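Local structure of quinoline 2-oxidoreductase large subunit (Pseudomonas putida, 1T3Q) at residues Gln66-Val71 with Arg124-Asp129; Ala487-Asp492 with Gly555-Ala560; Ala561-Glu566 with Leu624-Thr629. The protein probably oxidises quinoline at carbon 2, serving as the molybdenum-bearing large subunit of a hydroxylase that uses a molybdopterin cytosine dinucleotide cofactor. All blocks are in the same frame, centred on the assembly; numbering follows the deposited sequence.

Contact 1: Gln66-Val71 with Arg124-Asp129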
loop_
_atom_site.group_PDB
_atom_site.type_symbol
_atom_site.label_atom_id
_atom_site.label_comp_id
_atom_site.label_asym_id
_atom_site.label_seq_id
_atom_site.Cartn_x
_atom_site.Cartn_y
_atom_site.Cartn_z
ATOM N N GLN B 66 20.262 12.200 22.388
ATOM C CA GLN B 66 20.687 11.114 21.508
ATOM C C GLN B 66 20.871 9.793 22.249
ATOM O O GLN B 66 20.672 8.718 21.677
ATOM C CB GLN B 66 22.004 11.470 20.816
ATOM C CG GLN B 66 21.933 12.656 19.874
ATOM C CD GLN B 66 23.302 13.028 19.325
ATOM O OE1 GLN B 66 24.243 13.252 20.088
ATOM N NE2 GLN B 66 23.419 13.099 18.003
ATOM N N ALA B 67 21.250 9.877 23.521
ATOM C CA ALA B 67 21.490 8.685 24.324
ATOM C C ALA B 67 20.233 8.041 24.905
ATOM O O ALA B 67 20.234 6.853 25.221
ATOM C CB ALA B 67 22.465 9.009 25.442
ATOM N N LEU B 68 19.162 8.814 25.044
ATOM C CA LEU B 68 17.931 8.267 25.602
ATOM C C LEU B 68 17.485 7.043 24.807
ATOM O O LEU B 68 17.419 7.080 23.580
ATOM C CB LEU B 68 16.822 9.317 25.582
ATOM C CG LEU B 68 15.548 8.928 26.337
ATOM C CD1 LEU B 68 15.826 8.973 27.825
ATOM C CD2 LEU B 68 14.416 9.884 25.985
ATOM N N PRO B 69 17.197 5.930 25.498
ATOM C CA PRO B 69 16.757 4.729 24.783
ATOM C C PRO B 69 15.530 4.981 23.908
ATOM O O PRO B 69 14.617 5.711 24.295
ATOM C CB PRO B 69 16.494 3.722 25.908
ATOM C CG PRO B 69 16.321 4.575 27.128
ATOM C CD PRO B 69 17.324 5.665 26.939
ATOM N N GLY B 70 15.528 4.376 22.725
ATOM C CA GLY B 70 14.420 4.556 21.805
ATOM C C GLY B 70 14.689 5.638 20.774
ATOM O O GLY B 70 14.041 5.682 19.729
ATOM N N VAL B 71 15.639 6.523 21.068
ATOM C CA VAL B 71 15.981 7.600 20.148
ATOM C C VAL B 71 16.956 7.108 19.089
ATOM O O VAL B 71 17.957 6.464 19.402
ATOM C CB VAL B 71 16.612 8.791 20.881
ATOM C CG1 VAL B 71 17.029 9.855 19.870
ATOM C CG2 VAL B 71 15.621 9.367 21.882
ATOM N N ARG B 124 6.235 8.629 19.524
ATOM C CA ARG B 124 6.115 10.077 19.609
ATOM C C ARG B 124 6.381 10.542 21.045
ATOM O O ARG B 124 7.023 11.568 21.265
ATOM C CB ARG B 124 4.714 10.507 19.157
ATOM C CG ARG B 124 4.351 11.946 19.466
ATOM C CD ARG B 124 5.182 12.953 18.686
ATOM N NE ARG B 124 4.745 14.305 19.017
ATOM C CZ ARG B 124 4.528 15.271 18.128
ATOM N NH1 ARG B 124 4.714 15.048 16.836
ATOM N NH2 ARG B 124 4.101 16.457 18.536
ATOM N N ALA B 125 5.897 9.778 22.020
ATOM C CA ALA B 125 6.089 10.140 23.422
ATOM C C ALA B 125 7.570 10.178 23.792
ATOM O O ALA B 125 8.019 11.097 24.483
ATOM C CB ALA B 125 5.355 9.159 24.326
ATOM N N ILE B 126 8.322 9.183 23.337
ATOM C CA ILE B 126 9.751 9.118 23.629
ATOM C C ILE B 126 10.505 10.217 22.887
ATOM O O ILE B 126 11.478 10.767 23.406
ATOM C CB ILE B 126 10.335 7.734 23.262
ATOM C CG1 ILE B 126 9.757 6.672 24.206
ATOM C CG2 ILE B 126 11.866 7.754 23.368
ATOM C CD1 ILE B 126 10.233 5.258 23.916
ATOM N N ALA B 127 10.059 10.549 21.678
ATOM C CA ALA B 127 10.718 11.606 20.916
ATOM C C ALA B 127 10.549 12.903 21.687
ATOM O O ALA B 127 11.461 13.733 21.737
ATOM C CB ALA B 127 10.102 11.730 19.526
ATOM N N GLU B 128 9.371 13.083 22.282
ATOM C CA GLU B 128 9.104 14.283 23.065
ATOM C C GLU B 128 9.941 14.261 24.340
ATOM O O GLU B 128 10.460 15.296 24.758
ATOM C CB GLU B 128 7.614 14.391 23.409
ATOM C CG GLU B 128 6.736 14.782 22.218
ATOM C CD GLU B 128 5.261 14.887 22.580
ATOM O OE1 GLU B 128 4.459 15.299 21.712
ATOM O OE2 GLU B 128 4.899 14.555 23.728
ATOM N N ASP B 129 10.075 13.088 24.959
ATOM C CA ASP B 129 10.887 12.986 26.170
ATOM C C ASP B 129 12.295 13.487 25.843
ATOM O O ASP B 129 12.844 14.331 26.550
ATOM C CB ASP B 129 10.999 11.537 26.663
ATOM C CG ASP B 129 9.682 10.972 27.177
ATOM O OD1 ASP B 129 8.812 11.747 27.625
ATOM O OD2 ASP B 129 9.533 9.731 27.152
#
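Gly70 and Val71 come up beside Ile126 and Ala127, with CA-CA separations of 6.8 Å for Gly70-Ile126 and 6.7 Å for Val71-Ala127. Helix 63-67 has ended by Leu68, and a type II beta turn from Leu68 to Val71, closed by Val71 N to Leu68 O, passes the chain into strand 71-76; the partner, 124-129, is helical throughout. No hydrogen bond joins the two segments. Ile126 carries the contact through its CG2 branch, which is anti to its own backbone N (CG1 has chi1 -68°). Ile126 CG2 lies 3.5 Å from Pro69 O, with Leu68 CD2 at 4.2 Å and Val71 CG2 at 4.3 Å from it. One helical turn on, Leu68 CD2 rests 3.9 Å from Asp129 CB, the aliphatic root of a side chain whose carboxylate is used in the assembly: OD1 pairs with Arg43 of the medium subunit and OD2 with Arg28 of the small subunit. Gly70 has a positive phi (96°), as the third residue of a type II turn commonly does. Strand 115-121 extends this apolar patch, with Val119 touching Val71 and Ala121 touching Ile126. Both segments lie in the a/b hammerhead domain of this xanthine dehydrogenase-family protein; here helix 124-131 packs beside the turn that leads into 71-76, an outermost strand of its sheet within the chain.

Contact 2: Ala487-Asp492 with Gly555-Ala560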
loop_
_atom_site.group_PDB
_atom_site.type_symbol
_atom_site.label_atom_id
_atom_site.label_comp_id
_atom_site.label_asym_id
_atom_site.label_seq_id
_atom_site.Cartn_x
_atom_site.Cartn_y
_atom_site.Cartn_z
ATOM N N ALA B 487 -5.731 15.428 -16.548
ATOM C CA ALA B 487 -6.596 14.373 -16.048
ATOM C C ALA B 487 -6.468 13.247 -17.046
ATOM O O ALA B 487 -6.159 13.478 -18.215
ATOM C CB ALA B 487 -8.044 14.844 -15.980
ATOM N N THR B 488 -6.683 12.024 -16.581
ATOM C CA THR B 488 -6.618 10.881 -17.461
ATOM C C THR B 488 -7.959 10.182 -17.371
ATOM O O THR B 488 -8.566 10.118 -16.300
ATOM C CB THR B 488 -5.493 9.907 -17.056
ATOM O OG1 THR B 488 -4.225 10.562 -17.198
ATOM C CG2 THR B 488 -5.515 8.672 -17.938
ATOM N N VAL B 489 -8.429 9.694 -18.510
ATOM C CA VAL B 489 -9.696 8.990 -18.566
ATOM C C VAL B 489 -9.505 7.743 -19.402
ATOM O O VAL B 489 -8.988 7.804 -20.521
ATOM C CB VAL B 489 -10.809 9.860 -19.200
ATOM C CG1 VAL B 489 -12.076 9.032 -19.383
ATOM C CG2 VAL B 489 -11.102 11.055 -18.314
ATOM N N ARG B 490 -9.902 6.609 -18.840
ATOM C CA ARG B 490 -9.811 5.338 -19.531
ATOM C C ARG B 490 -11.185 4.710 -19.545
ATOM O O ARG B 490 -11.881 4.705 -18.532
ATOM C CB ARG B 490 -8.859 4.374 -18.810
ATOM C CG ARG B 490 -8.860 2.958 -19.402
ATOM C CD ARG B 490 -7.917 2.030 -18.636
ATOM N NE ARG B 490 -8.419 1.739 -17.294
ATOM C CZ ARG B 490 -7.668 1.298 -16.289
ATOM N NH1 ARG B 490 -6.367 1.094 -16.463
ATOM N NH2 ARG B 490 -8.214 1.073 -15.104
ATOM N N ILE B 491 -11.580 4.198 -20.699
ATOM C CA ILE B 491 -12.851 3.508 -20.792
ATOM C C ILE B 491 -12.430 2.060 -20.664
ATOM O O ILE B 491 -11.712 1.541 -21.514
ATOM C CB ILE B 491 -13.539 3.711 -22.155
ATOM C CG1 ILE B 491 -13.810 5.199 -22.390
ATOM C CG2 ILE B 491 -14.852 2.916 -22.184
ATOM C CD1 ILE B 491 -14.435 5.509 -23.752
ATOM N N ASP B 492 -12.841 1.412 -19.581
ATOM C CA ASP B 492 -12.483 0.020 -19.378
ATOM C C ASP B 492 -13.235 -0.849 -20.397
ATOM O O ASP B 492 -14.314 -0.476 -20.859
ATOM C CB ASP B 492 -12.799 -0.365 -17.928
ATOM C CG ASP B 492 -12.017 0.485 -16.934
ATOM O OD1 ASP B 492 -10.777 0.338 -16.879
ATOM O OD2 ASP B 492 -12.629 1.314 -16.228
ATOM N N GLY B 555 -12.953 20.878 -16.809
ATOM C CA GLY B 555 -12.164 21.117 -18.005
ATOM C C GLY B 555 -11.185 20.018 -18.383
ATOM O O GLY B 555 -11.163 19.591 -19.541
ATOM N N SER B 556 -10.376 19.554 -17.427
ATOM C CA SER B 556 -9.394 18.508 -17.711
ATOM C C SER B 556 -10.046 17.158 -17.976
ATOM O O SER B 556 -9.707 16.474 -18.939
ATOM C CB SER B 556 -8.380 18.374 -16.561
ATOM O OG SER B 556 -9.001 18.032 -15.335
ATOM N N ILE B 557 -10.970 16.759 -17.113
ATOM C CA ILE B 557 -11.643 15.488 -17.328
ATOM C C ILE B 557 -12.414 15.599 -18.643
ATOM O O ILE B 557 -12.484 14.647 -19.417
ATOM C CB ILE B 557 -12.594 15.164 -16.156
ATOM C CG1 ILE B 557 -11.763 14.863 -14.901
ATOM C CG2 ILE B 557 -13.482 13.970 -16.506
ATOM C CD1 ILE B 557 -12.588 14.706 -13.640
ATOM N N GLY B 558 -12.966 16.780 -18.899
ATOM C CA GLY B 558 -13.705 17.011 -20.128
ATOM C C GLY B 558 -12.841 16.731 -21.342
ATOM O O GLY B 558 -13.209 15.936 -22.204
ATOM N N ARG B 559 -11.679 17.376 -21.400
ATOM C CA ARG B 559 -10.750 17.184 -22.511
ATOM C C ARG B 559 -10.310 15.731 -22.683
ATOM O O ARG B 559 -10.340 15.195 -23.788
ATOM C CB ARG B 559 -9.492 18.041 -22.317
ATOM C CG ARG B 559 -9.648 19.533 -22.577
ATOM C CD ARG B 559 -8.281 20.122 -22.956
ATOM N NE ARG B 559 -7.789 19.512 -24.191
ATOM C CZ ARG B 559 -6.507 19.372 -24.524
ATOM N NH1 ARG B 559 -6.190 18.801 -25.678
ATOM N NH2 ARG B 559 -5.540 19.779 -23.711
ATOM N N ALA B 560 -9.874 15.101 -21.591
ATOM C CA ALA B 560 -9.411 13.725 -21.656
ATOM C C ALA B 560 -10.535 12.785 -22.088
ATOM O O ALA B 560 -10.334 11.914 -22.936
ATOM C CB ALA B 560 -8.848 13.295 -20.307
#
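Strand 487-491 runs over helix 555-560 with the axes of the two short segments 7.0 Å apart at closest and their N-to-C directions 40° from parallel. The CA atoms of Ala487 and Ser556 are 5.3 Å apart. Ala487 and Val489, two residues apart on one face of the strand, both direct CB toward the helix, while the intervening Thr488 points away. Ala487 CB sits over the start of the helical segment, 3.4 Å from Ser556 OG and 3.9 Å from Ile557 CG1. That hydroxyl makes no polar bond across the contact: with chi1 at 60° it lies between its own N and carbonyl carbon, and it hydrogen-bonds to Ile552 O, one turn back in the same helix. A turn further along, Ala560 CB fits between two strand residues, 3.4 Å from Ala487 O and 3.8 Å from Val489 CG2, which brings the strand backbone itself into the packing. Val489 CG2 also reaches Ile557 CG2 at 4.2 Å, so one methyl touches side chains on two successive turns. This is alpha/beta layering inside the molybdopterin cofactor-binding domain: helix 549-576 covers one face of a four-stranded mixed sheet in which 486-491 is an inner strand, between 497-501 and 625-629. Val499 of strand 497-501 widens the apolar layer by touching Ile557. Residues of the strand's other face turn to different partners. Thr488 OG1 hydrogen-bonds to Thr627 OG1 of the adjoining strand, and the guanidinium of Arg490, in a salt bridge through NE with Asp492 OD1 whose N-H direction is poorly aligned, gives NH1 to Thr536 O of the second large subunit.

Contact 3: Ala561-Glu566 with Leu624-Thr629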
loop_
_atom_site.group_PDB
_atom_site.type_symbol
_atom_site.label_atom_id
_atom_site.label_comp_id
_atom_site.label_asym_id
_atom_site.label_seq_id
_atom_site.Cartn_x
_atom_site.Cartn_y
_atom_site.Cartn_z
ATOM N N ALA B 561 -11.714 12.969 -21.507
ATOM C CA ALA B 561 -12.860 12.127 -21.844
ATOM C C ALA B 561 -13.270 12.332 -23.300
ATOM O O ALA B 561 -13.695 11.392 -23.971
ATOM C CB ALA B 561 -14.030 12.444 -20.923
ATOM N N SER B 562 -13.126 13.559 -23.787
ATOM C CA SER B 562 -13.487 13.875 -25.168
ATOM C C SER B 562 -12.623 13.104 -26.157
ATOM O O SER B 562 -13.117 12.605 -27.167
ATOM C CB SER B 562 -13.345 15.378 -25.425
ATOM O OG SER B 562 -13.624 15.684 -26.782
ATOM N N ILE B 563 -11.330 13.005 -25.865
ATOM C CA ILE B 563 -10.421 12.291 -26.749
ATOM C C ILE B 563 -10.862 10.851 -26.956
ATOM O O ILE B 563 -10.933 10.374 -28.092
ATOM C CB ILE B 563 -8.982 12.295 -26.203
ATOM C CG1 ILE B 563 -8.450 13.732 -26.164
ATOM C CG2 ILE B 563 -8.091 11.406 -27.069
ATOM C CD1 ILE B 563 -7.128 13.867 -25.461
ATOM N N VAL B 564 -11.160 10.149 -25.867
ATOM C CA VAL B 564 -11.580 8.765 -26.003
ATOM C C VAL B 564 -13.017 8.674 -26.514
ATOM O O VAL B 564 -13.365 7.735 -27.231
ATOM C CB VAL B 564 -11.405 7.991 -24.674
ATOM C CG1 VAL B 564 -9.926 7.925 -24.328
ATOM C CG2 VAL B 564 -12.178 8.663 -23.552
ATOM N N ARG B 565 -13.843 9.655 -26.164
ATOM C CA ARG B 565 -15.226 9.677 -26.635
ATOM C C ARG B 565 -15.225 9.737 -28.163
ATOM O O ARG B 565 -15.967 9.012 -28.822
ATOM C CB ARG B 565 -15.977 10.893 -26.079
ATOM C CG ARG B 565 -17.421 11.022 -26.597
ATOM C CD ARG B 565 -18.205 12.119 -25.871
ATOM N NE ARG B 565 -17.741 13.461 -26.211
ATOM C CZ ARG B 565 -18.263 14.581 -25.723
ATOM N NH1 ARG B 565 -17.777 15.760 -26.094
ATOM N NH2 ARG B 565 -19.269 14.526 -24.860
ATOM N N GLU B 566 -14.380 10.595 -28.725
ATOM C CA GLU B 566 -14.294 10.729 -30.176
ATOM C C GLU B 566 -13.914 9.414 -30.846
ATOM O O GLU B 566 -14.437 9.086 -31.901
ATOM C CB GLU B 566 -13.289 11.821 -30.563
ATOM C CG GLU B 566 -13.809 13.223 -30.305
ATOM C CD GLU B 566 -15.046 13.529 -31.133
ATOM O OE1 GLU B 566 -15.875 14.358 -30.695
ATOM O OE2 GLU B 566 -15.185 12.939 -32.229
ATOM N N LEU B 624 -8.022 3.634 -25.825
ATOM C CA LEU B 624 -9.157 4.217 -25.114
ATOM C C LEU B 624 -8.821 4.798 -23.739
ATOM O O LEU B 624 -9.622 4.738 -22.809
ATOM C CB LEU B 624 -10.314 3.210 -24.999
ATOM C CG LEU B 624 -11.111 2.945 -26.286
ATOM C CD1 LEU B 624 -12.382 2.170 -25.941
ATOM C CD2 LEU B 624 -11.487 4.259 -26.971
ATOM N N GLU B 625 -7.622 5.362 -23.627
ATOM C CA GLU B 625 -7.172 6.017 -22.407
ATOM C C GLU B 625 -6.402 7.236 -22.899
ATOM O O GLU B 625 -5.531 7.117 -23.764
ATOM C CB GLU B 625 -6.253 5.107 -21.575
ATOM C CG GLU B 625 -5.806 5.749 -20.260
ATOM C CD GLU B 625 -5.171 4.758 -19.287
ATOM O OE1 GLU B 625 -4.802 5.181 -18.171
ATOM O OE2 GLU B 625 -5.046 3.562 -19.631
ATOM N N ALA B 626 -6.733 8.405 -22.367
ATOM C CA ALA B 626 -6.072 9.632 -22.796
ATOM C C ALA B 626 -5.900 10.614 -21.653
ATOM O O ALA B 626 -6.617 10.557 -20.652
ATOM C CB ALA B 626 -6.874 10.284 -23.929
ATOM N N THR B 627 -4.954 11.531 -21.827
ATOM C CA THR B 627 -4.643 12.537 -20.825
ATOM C C THR B 627 -4.629 13.919 -21.474
ATOM O O THR B 627 -4.215 14.070 -22.623
ATOM C CB THR B 627 -3.258 12.250 -20.196
ATOM O OG1 THR B 627 -3.276 10.945 -19.602
ATOM C CG2 THR B 627 -2.911 13.287 -19.132
ATOM N N ALA B 628 -5.084 14.924 -20.737
ATOM C CA ALA B 628 -5.110 16.279 -21.257
ATOM C C ALA B 628 -5.108 17.303 -20.139
ATOM O O ALA B 628 -5.757 17.119 -19.111
ATOM C CB ALA B 628 -6.349 16.480 -22.134
ATOM N N THR B 629 -4.368 18.385 -20.336
ATOM C CA THR B 629 -4.349 19.438 -19.346
ATOM C C THR B 629 -5.384 20.475 -19.764
ATOM O O THR B 629 -5.730 20.578 -20.948
ATOM C CB THR B 629 -2.973 20.119 -19.252
ATOM O OG1 THR B 629 -3.010 21.105 -18.214
ATOM C CG2 THR B 629 -2.619 20.795 -20.576
#
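Ile563 turns CG1 anti to its carbonyl carbon (chi1 -64°), which puts CG2 anti to the backbone N and sets it 3.5 Å from Ala626 CB. Val564 has the same chi1 value, and here the branch anti to the carbonyl carbon, CG1, lies against the backbone where the strand begins, 3.4 Å from Leu624 C and 3.5 Å from Glu625 N. The two neighbouring residues of helix 561-566 both reach the methyl of Ala626, from directions roughly at right angles: Ala626 CB also stands 3.9 Å from Val564 CG1. Further along the strand, Ile563 CD1 extends to Ala628 CB at 4.3 Å, while at the other end Leu624 CD2 comes within 4.0 Å of Val564 O. The segments run roughly antiparallel, their N-to-C directions 144° apart and their axes 7.2 Å apart at closest. Alternation along the strand separates two environments, for Ala626 and Ala628 face the helix whereas Glu625 and Thr627 point away, Glu625 OE2 accepting a hydrogen bond from Thr539 N of the second large subunit. Such a two-layer alpha/beta arrangement, a long helix lying across small residues of an outer strand within the chain, forms part of the molybdopterin cofactor-binding domain beside the dimer contact.

Contacts 2 and 3 are consecutive stretches of one interface: helix 549-576 supplies a segment to each, strands 486-491 and 625-629 are neighbours in one sheet, and the two centres are only 5 Å apart. They also touch directly, Arg559 NH2 standing 2.9 Å from Thr629 O, and both meet the second large subunit. Contact 1 is remote, its centre 48 Å from that of contact 2 and 52 Å from that of contact 3; it lies in the hammerhead range, near the medium and small subunits. At contact 2 the Ile557 side chain is about 10 Å from the bound pterin cytosine dinucleotide. None of the segments contributes a residue to the molybdenum pocket.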